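Local coordinates for protein CaaX farnesyltransferase alpha subunit Ram2 (Aspergillus fumigatus, PDB 4L9P) that forms, with the beta subunit Ram1, a protein farnesyltransferase that probably transfers farnesyl groups to CaaX-type protein substrates, at residues 252-262 with 279-287; 19-28 with 72-80. The protein carries 1 engineered substitution. All coordinates share one frame; numbering follows the deposited sequence. Where two conformers were deposited one is given.

Interaction 1 (252-262 with 279-287); sequences ILEAPENRSPW and WKDFARSFV. With EDO (1,2-ethanediol), chain H.
Ile-252, near the end of helix 238-254, drives its two branches into different aromatic rings of segment 279-287. CD1 meets CZ3 of Trp-279 at 3.6 Å, while CG2, anti to the backbone N, touches CZ of both Phe-282 and Phe-286. The same CD1 also lies over the centre of the Trp-262 ring, so one methyl touches both indoles. Leu-253 brings CD2 to 3.8 Å from CZ of Phe-286, crossing that side chain at about a right angle. Pro-256 packs CB and CG against CE1 of Phe-286, and its carbonyl O accepts from NE1 of Trp-262 at 3.0 Å, a bond internal to the segment that fixes the rotation of the indole. OE2 of Glu-257 accepts from O2 of a 1,2-ethanediol, probably from the crystallisation liquor, at 2.7 Å, and Ser-304 OG is a second partner. Asn-258 N-caps the next helix through OD1 and Ser-260 N. From that helix Trp-262 sends its six-membered ring into two offset edge-to-face pairs: its edge is directed at the face of Phe-286, planes at 75°, and its own face receives the edge of Trp-279, planes at 77°. Trp-309 stacks on Trp-279 from helix 304-317. No hydrogen bond joins the segments; this is a buried aromatic cluster binding successive helices of the alpha-subunit helical-hairpin array.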
# COMPACT_ATOMS: atom_id res chain seq x y z
N ILE A 252 -2.28 -26.42 10.58
CA ILE A 252 -1.02 -26.09 11.30
C ILE A 252 -0.13 -27.33 11.40
O ILE A 252 1.09 -27.26 11.14
CB ILE A 252 -1.33 -25.53 12.69
CG1 ILE A 252 -1.86 -24.08 12.50
CG2 ILE A 252 -0.08 -25.56 13.60
CD1 ILE A 252 -2.51 -23.53 13.78
N LEU A 253 -0.71 -28.49 11.68
CA LEU A 253 0.11 -29.69 11.86
C LEU A 253 0.84 -30.10 10.56
O LEU A 253 1.88 -30.75 10.60
CB LEU A 253 -0.77 -30.85 12.38
CG LEU A 253 -1.26 -30.69 13.82
CD1 LEU A 253 -2.40 -31.68 14.09
CD2 LEU A 253 -0.12 -30.86 14.83
N GLU A 254 0.33 -29.69 9.41
CA GLU A 254 1.03 -29.96 8.16
C GLU A 254 2.27 -29.11 7.96
O GLU A 254 3.16 -29.49 7.17
CB GLU A 254 0.10 -29.73 6.95
CG GLU A 254 -1.13 -30.62 6.97
CD GLU A 254 -2.19 -30.23 5.95
OE1 GLU A 254 -2.16 -29.15 5.35
OE2 GLU A 254 -3.08 -31.06 5.73
N ALA A 255 2.34 -27.96 8.66
CA ALA A 255 3.44 -26.97 8.42
C ALA A 255 3.38 -25.97 9.54
O ALA A 255 2.81 -24.91 9.43
CB ALA A 255 3.30 -26.27 7.03
N PRO A 256 3.93 -26.34 10.71
CA PRO A 256 3.66 -25.51 11.90
C PRO A 256 4.28 -24.11 11.84
O PRO A 256 3.80 -23.27 12.59
CB PRO A 256 4.34 -26.32 13.04
CG PRO A 256 4.22 -27.71 12.57
CD PRO A 256 4.56 -27.63 11.08
N GLU A 257 5.29 -23.86 11.01
CA GLU A 257 5.86 -22.50 10.96
C GLU A 257 5.06 -21.58 10.01
O GLU A 257 5.40 -20.42 9.86
CB GLU A 257 7.33 -22.58 10.55
CG GLU A 257 8.16 -21.30 10.70
CD GLU A 257 8.13 -20.67 12.08
OE1 GLU A 257 7.69 -21.34 13.01
OE2 GLU A 257 8.59 -19.51 12.23
N ASN A 258 3.96 -22.07 9.43
CA ASN A 258 3.15 -21.24 8.51
C ASN A 258 2.30 -20.26 9.32
O ASN A 258 1.39 -20.68 10.04
CB ASN A 258 2.27 -22.22 7.79
CG ASN A 258 1.21 -21.60 6.91
OD1 ASN A 258 1.24 -20.41 6.56
ND2 ASN A 258 0.26 -22.45 6.49
N ARG A 259 2.56 -18.96 9.20
CA ARG A 259 1.84 -17.97 10.00
C ARG A 259 0.34 -17.96 9.75
O ARG A 259 -0.44 -17.71 10.65
CB ARG A 259 2.42 -16.58 9.73
CG ARG A 259 1.70 -15.44 10.44
CD ARG A 259 2.44 -14.16 10.12
NE ARG A 259 3.87 -14.25 10.47
CZ ARG A 259 4.39 -14.11 11.69
NH1 ARG A 259 3.62 -13.77 12.74
NH2 ARG A 259 5.72 -14.22 11.83
N SER A 260 -0.06 -18.19 8.49
CA SER A 260 -1.46 -17.89 8.10
C SER A 260 -2.55 -18.55 8.96
O SER A 260 -3.44 -17.85 9.40
CB SER A 260 -1.69 -18.21 6.61
OG SER A 260 -0.87 -17.35 5.79
N PRO A 261 -2.48 -19.88 9.20
CA PRO A 261 -3.54 -20.49 10.03
C PRO A 261 -3.48 -20.04 11.49
O PRO A 261 -4.52 -20.04 12.12
CB PRO A 261 -3.25 -22.01 9.95
CG PRO A 261 -1.76 -22.11 9.59
CD PRO A 261 -1.60 -20.91 8.60
N TRP A 262 -2.31 -19.69 12.01
CA TRP A 262 -2.23 -19.18 13.38
C TRP A 262 -2.95 -17.83 13.45
O TRP A 262 -3.70 -17.56 14.40
CB TRP A 262 -0.78 -19.01 13.84
CG TRP A 262 -0.06 -20.32 14.05
CD1 TRP A 262 0.79 -20.92 13.18
CD2 TRP A 262 -0.05 -21.10 15.25
NE1 TRP A 262 1.33 -22.08 13.76
CE2 TRP A 262 0.81 -22.21 15.02
CE3 TRP A 262 -0.69 -20.99 16.50
CZ2 TRP A 262 1.08 -23.19 16.01
CZ3 TRP A 262 -0.47 -22.01 17.48
CH2 TRP A 262 0.44 -23.06 17.23
N TRP A 279 -6.20 -22.62 23.25
CA TRP A 279 -5.17 -23.36 22.53
C TRP A 279 -3.85 -23.51 23.30
O TRP A 279 -2.82 -23.78 22.71
CB TRP A 279 -4.86 -22.69 21.19
CG TRP A 279 -5.84 -23.05 20.12
CD1 TRP A 279 -7.12 -23.58 20.23
CD2 TRP A 279 -5.56 -22.95 18.74
NE1 TRP A 279 -7.64 -23.79 18.95
CE2 TRP A 279 -6.70 -23.41 18.03
CE3 TRP A 279 -4.44 -22.52 18.03
CZ2 TRP A 279 -6.75 -23.43 16.62
CZ3 TRP A 279 -4.46 -22.54 16.66
CH2 TRP A 279 -5.60 -23.03 15.95
N LYS A 280 -3.90 -23.39 24.63
CA LYS A 280 -2.66 -23.41 25.39
C LYS A 280 -1.94 -24.74 25.21
O LYS A 280 -0.76 -24.77 24.94
CB LYS A 280 -2.95 -23.13 26.86
CG LYS A 280 -1.70 -22.97 27.73
CD LYS A 280 -2.10 -22.72 29.18
CE LYS A 280 -0.88 -22.81 30.07
NZ LYS A 280 -1.28 -22.81 31.49
N ASP A 281 -2.67 -25.85 25.30
CA ASP A 281 -2.01 -27.14 25.23
C ASP A 281 -1.56 -27.41 23.80
O ASP A 281 -0.49 -27.98 23.58
CB ASP A 281 -2.99 -28.21 25.66
CG ASP A 281 -3.20 -28.22 27.14
OD1 ASP A 281 -2.34 -27.72 27.90
OD2 ASP A 281 -4.25 -28.76 27.55
N PHE A 282 -2.38 -27.02 22.82
CA PHE A 282 -1.98 -27.20 21.43
C PHE A 282 -0.66 -26.42 21.18
O PHE A 282 0.26 -26.96 20.58
CB PHE A 282 -3.08 -26.66 20.51
CG PHE A 282 -2.76 -26.79 19.04
CD1 PHE A 282 -2.75 -28.04 18.45
CD2 PHE A 282 -2.53 -25.66 18.25
CE1 PHE A 282 -2.51 -28.20 17.12
CE2 PHE A 282 -2.27 -25.80 16.88
CZ PHE A 282 -2.28 -27.09 16.32
N ALA A 283 -0.58 -25.17 21.62
CA ALA A 283 0.62 -24.36 21.42
C ALA A 283 1.81 -25.01 22.13
O ALA A 283 2.87 -25.12 21.55
CB ALA A 283 0.42 -22.92 21.92
N ARG A 284 1.62 -25.47 23.37
CA ARG A 284 2.71 -26.13 24.09
C ARG A 284 3.23 -27.36 23.35
O ARG A 284 4.40 -27.74 23.52
CB ARG A 284 2.24 -26.60 25.46
CG ARG A 284 1.85 -25.50 26.40
CD ARG A 284 1.41 -26.07 27.77
NE ARG A 284 2.53 -26.05 28.69
CZ ARG A 284 3.03 -27.09 29.39
NH1 ARG A 284 2.52 -28.32 29.29
NH2 ARG A 284 4.08 -26.89 30.18
N SER A 285 2.37 -28.04 22.58
CA SER A 285 2.82 -29.25 21.89
C SER A 285 3.96 -29.00 20.87
O SER A 285 4.62 -29.96 20.46
CB SER A 285 1.65 -30.00 21.22
OG SER A 285 1.15 -29.32 20.07
N PHE A 286 4.17 -27.74 20.47
CA PHE A 286 5.22 -27.40 19.51
C PHE A 286 6.47 -26.91 20.21
O PHE A 286 7.45 -26.53 19.56
CB PHE A 286 4.73 -26.34 18.51
CG PHE A 286 3.55 -26.79 17.72
CD1 PHE A 286 3.71 -27.62 16.64
CD2 PHE A 286 2.27 -26.46 18.12
CE1 PHE A 286 2.55 -28.10 15.91
CE2 PHE A 286 1.14 -26.91 17.44
CZ PHE A 286 1.29 -27.72 16.32
N VAL A 287 6.46 -26.90 21.55
CA VAL A 287 7.54 -26.27 22.30
C VAL A 287 7.90 -27.25 23.39
O VAL A 287 7.28 -27.21 24.44
CB VAL A 287 7.13 -24.84 22.88
CG1 VAL A 287 8.30 -24.18 23.59
CG2 VAL A 287 6.58 -23.90 21.77
C1 EDO H . 10.67 -16.58 11.72
O1 EDO H . 11.91 -16.51 12.43
C2 EDO H . 10.84 -17.65 10.64
O2 EDO H . 11.02 -18.97 11.20

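Interaction 2 (19-28 with 72-80); sequences YSSDPEWASI and RALRLTGDI
Trp-25 and Arg-72 lie nearly flat on one another where the N-terminal segment packs on helix 71-83, within a prenyltransferase alpha-subunit repeat, of the TPR clan. The arginine runs across one face of the indole: CD stands 3.6 Å from the centroid of the six-membered ring and 5° off its normal, a CH-pi contact, and the guanidinium plane is only 13° from that of the ring. With CG wedged between backbone N and carbonyl carbon (chi1 67°) and the chain extended from there to NE, the guanidinium reaches past the indole to Glu-24, Ser-27 and Ile-28. NH1 gives two bonds close to the guanidinium plane, to the carbonyl O of Glu-24 on a lone pair and to OG of Ser-27, while CG2 of Ile-28 lies over one guanidinium face, toward its rim, and Glu-68 forms a salt bridge with NE. The other face of Trp-25 carries CD1 of Tyr-19, and its six-membered end touches CD2 of Leu-76 through CH2. Arg-75 bends at chi3 so that NH2 donates to OE1 of Glu-24 at 2.8 Å; in this salt bridge NH2 approaches OE1 from above the carboxylate plane, with the guanidinium and carboxylate planes turned strongly apart. Water 1 bridges NE of Arg-75 and NE1 of Trp-25. Farther along helix 71-83, Leu-76 and Asp-79 meet Tyr-19: CD1 of Leu-76 is 3.5 Å from the tyrosine CZ, and the hydroxyl OH of Tyr-19 donates to OD2 of Asp-79 at 2.6 Å, on the anti side of the carboxylate.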
# COMPACT_ATOMS: atom_id res chain seq x y z
N TYR A 19 -7.01 4.75 -38.99
CA TYR A 19 -8.21 5.54 -38.75
C TYR A 19 -8.38 6.64 -39.76
O TYR A 19 -9.49 6.82 -40.30
CB TYR A 19 -8.19 6.12 -37.31
CG TYR A 19 -8.31 5.01 -36.29
CD1 TYR A 19 -9.55 4.51 -35.95
CD2 TYR A 19 -7.17 4.41 -35.72
CE1 TYR A 19 -9.71 3.47 -35.07
CE2 TYR A 19 -7.33 3.36 -34.80
CZ TYR A 19 -8.60 2.90 -34.48
OH TYR A 19 -8.82 1.85 -33.60
N SER A 20 -7.30 7.34 -40.08
CA SER A 20 -7.48 8.47 -40.99
C SER A 20 -7.82 8.06 -42.42
O SER A 20 -8.38 8.86 -43.15
CB SER A 20 -6.26 9.36 -41.01
OG SER A 20 -5.14 8.54 -41.27
N SER A 21 -7.50 6.83 -42.80
CA SER A 21 -7.84 6.40 -44.15
C SER A 21 -9.20 5.69 -44.22
O SER A 21 -9.70 5.42 -45.31
CB SER A 21 -6.72 5.51 -44.69
OG SER A 21 -6.69 4.28 -44.02
N ASP A 22 -9.82 5.42 -43.09
CA ASP A 22 -11.04 4.59 -43.02
C ASP A 22 -12.24 5.49 -43.18
O ASP A 22 -12.46 6.40 -42.39
CB ASP A 22 -11.11 3.95 -41.63
CG ASP A 22 -12.17 2.87 -41.51
OD1 ASP A 22 -13.07 2.84 -42.36
OD2 ASP A 22 -12.13 2.12 -40.51
N PRO A 23 -13.07 5.27 -44.24
CA PRO A 23 -14.24 6.15 -44.32
C PRO A 23 -15.24 6.05 -43.14
O PRO A 23 -16.05 6.97 -42.93
CB PRO A 23 -14.94 5.70 -45.63
CG PRO A 23 -14.41 4.40 -45.91
CD PRO A 23 -13.04 4.22 -45.27
N GLU A 24 -15.14 4.97 -42.33
CA GLU A 24 -15.94 4.82 -41.13
C GLU A 24 -15.65 5.96 -40.13
O GLU A 24 -16.50 6.30 -39.34
CB GLU A 24 -15.48 3.55 -40.41
CG GLU A 24 -16.24 2.35 -40.77
CD GLU A 24 -17.51 2.28 -39.95
OE1 GLU A 24 -17.41 2.38 -38.72
OE2 GLU A 24 -18.57 2.10 -40.56
N TRP A 25 -14.48 6.53 -40.25
CA TRP A 25 -13.97 7.53 -39.31
C TRP A 25 -13.91 8.90 -39.97
O TRP A 25 -13.42 9.86 -39.39
CB TRP A 25 -12.58 7.10 -38.82
CG TRP A 25 -12.70 6.02 -37.78
CD1 TRP A 25 -12.59 4.67 -37.95
CD2 TRP A 25 -13.05 6.24 -36.43
NE1 TRP A 25 -12.82 4.02 -36.75
CE2 TRP A 25 -13.12 4.97 -35.80
CE3 TRP A 25 -13.34 7.39 -35.69
CZ2 TRP A 25 -13.44 4.82 -34.45
CZ3 TRP A 25 -13.61 7.24 -34.31
CH2 TRP A 25 -13.68 5.95 -33.74
N ALA A 26 -14.39 8.98 -41.22
CA ALA A 26 -14.29 10.26 -41.90
C ALA A 26 -15.03 11.41 -41.24
O ALA A 26 -14.57 12.53 -41.34
CB ALA A 26 -14.77 10.11 -43.40
N SER A 27 -16.17 11.15 -40.58
CA SER A 27 -17.05 12.20 -40.04
C SER A 27 -16.51 12.89 -38.80
O SER A 27 -17.19 13.80 -38.28
CB SER A 27 -18.50 11.69 -39.79
OG SER A 27 -18.57 10.77 -38.66
N ILE A 28 -15.31 12.50 -38.32
CA ILE A 28 -14.76 13.12 -37.10
C ILE A 28 -13.27 13.42 -37.28
O ILE A 28 -12.57 12.67 -37.90
CB ILE A 28 -15.10 12.28 -35.86
CG1 ILE A 28 -14.95 13.12 -34.58
CG2 ILE A 28 -14.27 11.00 -35.81
CD1 ILE A 28 -15.44 12.38 -33.31
N ARG A 72 -18.23 2.38 -33.61
CA ARG A 72 -16.85 2.68 -33.98
C ARG A 72 -16.03 3.05 -32.74
O ARG A 72 -14.88 2.64 -32.62
CB ARG A 72 -16.73 3.75 -35.10
CG ARG A 72 -17.15 5.14 -34.71
CD ARG A 72 -16.92 6.15 -35.89
NE ARG A 72 -17.32 7.45 -35.41
CZ ARG A 72 -17.51 8.48 -36.21
NH1 ARG A 72 -17.29 8.33 -37.52
NH2 ARG A 72 -17.90 9.63 -35.68
N ALA A 73 -16.61 3.85 -31.85
CA ALA A 73 -15.90 4.24 -30.63
C ALA A 73 -15.63 3.03 -29.78
O ALA A 73 -14.53 2.92 -29.18
CB ALA A 73 -16.74 5.28 -29.86
N LEU A 74 -16.58 2.11 -29.72
CA LEU A 74 -16.35 0.88 -28.95
C LEU A 74 -15.16 0.08 -29.51
O LEU A 74 -14.27 -0.34 -28.77
CB LEU A 74 -17.65 0.05 -28.86
CG LEU A 74 -17.57 -1.25 -28.03
CD1 LEU A 74 -17.31 -0.92 -26.53
CD2 LEU A 74 -18.88 -2.04 -28.22
N ARG A 75 -15.09 -0.11 -30.81
CA ARG A 75 -13.97 -0.79 -31.47
C ARG A 75 -12.65 -0.03 -31.23
O ARG A 75 -11.62 -0.64 -30.90
CB ARG A 75 -14.20 -0.87 -32.98
CG ARG A 75 -15.28 -1.85 -33.39
CD ARG A 75 -15.23 -2.15 -34.93
NE ARG A 75 -15.10 -0.96 -35.78
CZ ARG A 75 -16.11 -0.22 -36.25
NH1 ARG A 75 -17.38 -0.55 -35.99
NH2 ARG A 75 -15.84 0.84 -37.00
N LEU A 76 -12.71 1.29 -31.21
CA LEU A 76 -11.52 2.10 -30.94
C LEU A 76 -11.00 1.81 -29.51
O LEU A 76 -9.79 1.68 -29.28
CB LEU A 76 -11.89 3.58 -31.05
CG LEU A 76 -10.78 4.57 -30.65
CD1 LEU A 76 -9.46 4.36 -31.44
CD2 LEU A 76 -11.25 6.01 -30.77
N THR A 77 -11.91 1.77 -28.55
CA THR A 77 -11.45 1.45 -27.18
C THR A 77 -10.79 0.07 -27.11
O THR A 77 -9.81 -0.08 -26.39
CB THR A 77 -12.57 1.54 -26.14
OG1 THR A 77 -13.57 0.50 -26.30
CG2 THR A 77 -13.19 2.94 -26.05
N GLY A 78 -11.29 -0.91 -27.83
CA GLY A 78 -10.68 -2.23 -27.81
C GLY A 78 -9.29 -2.20 -28.45
O GLY A 78 -8.36 -2.89 -27.97
N ASP A 79 -9.15 -1.38 -29.50
CA ASP A 79 -7.85 -1.27 -30.17
C ASP A 79 -6.80 -0.63 -29.20
O ASP A 79 -5.66 -1.11 -29.05
CB ASP A 79 -8.01 -0.40 -31.43
CG ASP A 79 -6.79 -0.41 -32.31
OD1 ASP A 79 -5.96 -1.34 -32.21
OD2 ASP A 79 -6.67 0.50 -33.12
N ILE A 80 -7.21 0.44 -28.53
CA ILE A 80 -6.29 1.09 -27.61
C ILE A 80 -5.94 0.17 -26.45
O ILE A 80 -4.80 0.10 -26.04
CB ILE A 80 -6.87 2.42 -27.08
CG1 ILE A 80 -6.86 3.43 -28.28
CG2 ILE A 80 -5.97 2.97 -25.92
CD1 ILE A 80 -7.58 4.70 -28.02
O HOH W 1 -12.54 0.94 -36.44
O HOH W 2 -19.10 12.25 -36.42

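The two contacts sit on opposite sides of the chain's centre, about 61 Å apart between centres and about 37 Å between nearest atoms, and they share no helix. Interaction 2 comes first along the chain and closes before interaction 1 opens. It lays the N-terminal segment on helix 71-83, whereas interaction 1 joins the end of helix 238-254 and the start of helix 259-272 to the short helix 280-284. Between them runs the series of helices from 88-100 to 197-208. The two thus pack well-separated parts of the helical array, and of them only interaction 1 lies at the interface with the beta subunit Ram1, which segment 252-262 touches.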